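Local coordinates for Epf (Streptococcus pyogenes, PDB 4ES8), which is a cell-surface adhesin that binds to cells through an N-terminal domain containing a carbohydrate-binding module, at residues A86-T91 against Q199-V204. Numbering follows the deposited sequence.
Sequences AARYKT and QGDLDV. With ACT (acetate ion), chain E.
Thr91 meets Gln199 beyond the ends of the two strands, its CG2 lying 3.4 Å from Gln199 C and beside Gly200 N. At Asp201 the charged chemistry begins: OD1 takes the ammonium of Lys90, NZ to OD1 2.8 Å, on its syn side and 24° out of the carboxylate plane. Lys90 gets there by bending at both chi2 and chi3. A water bridges the same OD1 to Thr91 N, while OD2 lies above one face of the Arg88 guanidinium, toward its rim, a long, purely electrostatic pairing. Leu202 pairs with Tyr89 through two backbone hydrogen bonds, both side chains on the face that meets Ile127 and Val194, Tyr89 buried and Leu202 partly exposed; the Tyr89 hydroxyl bonds Ser192. On the other face, Asp203 receives Arg88 side-on, NE to OD1 at 2.7 Å and NH2 to OD2 at 2.9 Å, both syn and nearly straight, with the two planes 15° apart. Val204 closes a second hydrogen-bonded pair with Ala87, CG1 resting 4.0 Å from Ala87 CB. These antiparallel strands, 84-89 and 202-213, are neighbours in a seven-stranded sheet. An acetate, probably from crystallisation, accepts bonds from Arg88 NH1 and Lys90 NZ, which suggests that even with two aspartates alongside, the two neighbouring cations can still attract an anion.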
ATOM      1  N   ALA A  86       9.367  -4.590  18.745  1.00  6.69           N
ATOM      2  CA  ALA A  86      10.188  -3.688  19.541  1.00  6.45           C
ATOM      3  C   ALA A  86      11.663  -4.007  19.476  1.00  8.57           C
ATOM      4  O   ALA A  86      12.042  -5.165  19.251  1.00  7.15           O
ATOM      5  CB  ALA A  86       9.737  -3.773  21.005  1.00  7.86           C
ATOM      6  N   ALA A  87      12.485  -2.960  19.712  1.00  6.82           N
ATOM      7  CA  ALA A  87      13.940  -3.087  19.793  1.00  6.44           C
ATOM      8  C   ALA A  87      14.428  -2.579  21.127  1.00 10.09           C
ATOM      9  O   ALA A  87      13.837  -1.642  21.693  1.00  8.35           O
ATOM     10  CB  ALA A  87      14.611  -2.301  18.673  1.00  7.54           C
ATOM     11  N   ARG A  88      15.511  -3.184  21.617  1.00  6.47           N
ATOM     12  CA  ARG A  88      16.179  -2.803  22.857  1.00  6.56           C
ATOM     13  C   ARG A  88      17.640  -2.627  22.541  1.00 10.94           C
ATOM     14  O   ARG A  88      18.249  -3.537  21.960  1.00 10.08           O
ATOM     15  CB  ARG A  88      15.983  -3.858  23.955  1.00  9.34           C
ATOM     16  CG  ARG A  88      16.929  -3.667  25.148  1.00 10.36           C
ATOM     17  CD  ARG A  88      16.560  -4.559  26.323  1.00  9.64           C
ATOM     18  NE  ARG A  88      15.288  -4.150  26.894  1.00 10.12           N
ATOM     19  CZ  ARG A  88      14.607  -4.869  27.777  1.00 15.03           C
ATOM     20  NH1 ARG A  88      15.117  -6.003  28.260  1.00 13.75           N
ATOM     21  NH2 ARG A  88      13.434  -4.445  28.220  1.00 11.24           N
ATOM     22  N   TYR A  89      18.197  -1.468  22.877  1.00  7.27           N
ATOM     23  CA  TYR A  89      19.639  -1.188  22.704  1.00  6.17           C
ATOM     24  C   TYR A  89      20.335  -1.348  24.063  1.00 11.41           C
ATOM     25  O   TYR A  89      19.890  -0.765  25.064  1.00  9.26           O
ATOM     26  CB  TYR A  89      19.874   0.217  22.146  1.00  7.04           C
ATOM     27  CG  TYR A  89      19.278   0.420  20.778  1.00  7.01           C
ATOM     28  CD1 TYR A  89      17.942   0.791  20.623  1.00  8.65           C
ATOM     29  CD2 TYR A  89      20.033   0.196  19.628  1.00  7.58           C
ATOM     30  CE1 TYR A  89      17.378   0.957  19.358  1.00  7.66           C
ATOM     31  CE2 TYR A  89      19.485   0.373  18.363  1.00  8.44           C
ATOM     32  CZ  TYR A  89      18.158   0.756  18.232  1.00  9.83           C
ATOM     33  OH  TYR A  89      17.619   0.930  16.984  1.00  8.43           O
ATOM     34  N   LYS A  90      21.372  -2.187  24.116  1.00  9.79           N
ATOM     35  CA  LYS A  90      22.100  -2.451  25.357  1.00  8.96           C
ATOM     36  C   LYS A  90      23.285  -1.521  25.502  1.00 11.30           C
ATOM     37  O   LYS A  90      23.754  -0.953  24.525  1.00 10.63           O
ATOM     38  CB  LYS A  90      22.589  -3.925  25.396  1.00 10.40           C
ATOM     39  CG  LYS A  90      21.488  -4.967  25.142  1.00 12.72           C
ATOM     40  CD  LYS A  90      20.503  -5.092  26.297  1.00 13.29           C
ATOM     41  CE  LYS A  90      21.129  -5.748  27.519  1.00 13.73           C
ATOM     42  NZ  LYS A  90      20.143  -5.880  28.645  1.00 15.14           N
ATOM     43  N   THR A  91      23.851  -1.435  26.723  1.00  8.34           N
ATOM     44  CA  THR A  91      25.010  -0.586  26.964  1.00  7.33           C
ATOM     45  C   THR A  91      26.237  -1.031  26.140  1.00 13.45           C
ATOM     46  O   THR A  91      27.125  -0.212  25.923  1.00 15.98           O
ATOM     47  CB  THR A  91      25.384  -0.549  28.466  1.00 12.59           C
ATOM     48  OG1 THR A  91      25.730  -1.859  28.886  1.00 12.61           O
ATOM     49  CG2 THR A  91      24.271  -0.013  29.340  1.00 12.78           C
ATOM     50  N   GLN A 199      23.493   4.031  28.366  1.00  9.55           N
ATOM     51  CA  GLN A 199      23.922   3.865  29.756  1.00  9.58           C
ATOM     52  C   GLN A 199      22.950   2.938  30.508  1.00 11.45           C
ATOM     53  O   GLN A 199      23.157   2.607  31.686  1.00 10.90           O
ATOM     54  CB  GLN A 199      24.035   5.226  30.444  1.00 11.17           C
ATOM     55  CG  GLN A 199      25.150   6.098  29.850  1.00 11.76           C
ATOM     56  CD  GLN A 199      26.540   5.611  30.216  1.00 24.15           C
ATOM     57  OE1 GLN A 199      26.754   4.956  31.243  1.00 20.30           O
ATOM     58  NE2 GLN A 199      27.532   5.981  29.412  1.00 19.83           N
ATOM     59  N   GLY A 200      21.907   2.488  29.800  1.00  9.76           N
ATOM     60  CA  GLY A 200      20.961   1.488  30.292  1.00  9.19           C
ATOM     61  C   GLY A 200      20.169   0.938  29.122  1.00 10.52           C
ATOM     62  O   GLY A 200      20.350   1.405  27.996  1.00 10.98           O
ATOM     63  N   ASP A 201      19.294  -0.044  29.368  1.00  7.59           N
ATOM     64  CA  ASP A 201      18.456  -0.595  28.292  1.00  7.13           C
ATOM     65  C   ASP A 201      17.586   0.496  27.695  1.00  9.90           C
ATOM     66  O   ASP A 201      16.879   1.188  28.438  1.00 10.30           O
ATOM     67  CB  ASP A 201      17.546  -1.711  28.815  1.00  8.37           C
ATOM     68  CG  ASP A 201      18.243  -2.977  29.238  1.00 13.55           C
ATOM     69  OD1 ASP A 201      19.424  -3.162  28.860  1.00 11.67           O
ATOM     70  OD2 ASP A 201      17.602  -3.790  29.930  1.00 17.88           O
ATOM     71  N   LEU A 202      17.639   0.656  26.364  1.00  7.37           N
ATOM     72  CA  LEU A 202      16.804   1.661  25.704  1.00  6.21           C
ATOM     73  C   LEU A 202      15.816   0.946  24.798  1.00  8.36           C
ATOM     74  O   LEU A 202      16.239   0.322  23.815  1.00  7.69           O
ATOM     75  CB  LEU A 202      17.658   2.654  24.890  1.00  6.18           C
ATOM     76  CG  LEU A 202      18.773   3.395  25.640  1.00  8.95           C
ATOM     77  CD1 LEU A 202      19.427   4.420  24.721  1.00  7.32           C
ATOM     78  CD2 LEU A 202      18.248   4.102  26.940  1.00  9.90           C
ATOM     79  N   ASP A 203      14.504   1.052  25.100  1.00  6.83           N
ATOM     80  CA  ASP A 203      13.486   0.362  24.322  1.00  5.42           C
ATOM     81  C   ASP A 203      12.645   1.260  23.436  1.00  8.02           C
ATOM     82  O   ASP A 203      12.334   2.379  23.801  1.00  7.82           O
ATOM     83  CB  ASP A 203      12.519  -0.395  25.247  1.00  5.35           C
ATOM     84  CG  ASP A 203      13.157  -1.465  26.102  1.00  8.82           C
ATOM     85  OD1 ASP A 203      14.334  -1.807  25.845  1.00 10.04           O
ATOM     86  OD2 ASP A 203      12.478  -1.960  27.026  1.00 14.36           O
ATOM     87  N   VAL A 204      12.239   0.732  22.274  1.00  7.03           N
ATOM     88  CA  VAL A 204      11.348   1.438  21.339  1.00  6.03           C
ATOM     89  C   VAL A 204      10.335   0.415  20.853  1.00  8.07           C
ATOM     90  O   VAL A 204      10.733  -0.705  20.514  1.00  6.63           O
ATOM     91  CB  VAL A 204      12.092   2.179  20.190  1.00  8.22           C
ATOM     92  CG1 VAL A 204      12.998   1.238  19.366  1.00  8.38           C
ATOM     93  CG2 VAL A 204      11.098   2.932  19.291  1.00  8.24           C
TER
HETATM   94  C   ACT E 503      17.791  -8.594  28.132  1.00 26.59           C
HETATM   95  O   ACT E 503      18.813  -9.263  28.397  1.00 27.59           O
HETATM   96  OXT ACT E 503      17.802  -7.342  28.206  1.00 23.21           O
HETATM   97  CH3 ACT E 503      16.504  -9.360  27.866  1.00 26.30           C
HETATM   98  O   HOH W   1      22.095  -2.533  28.827  1.00 13.06           O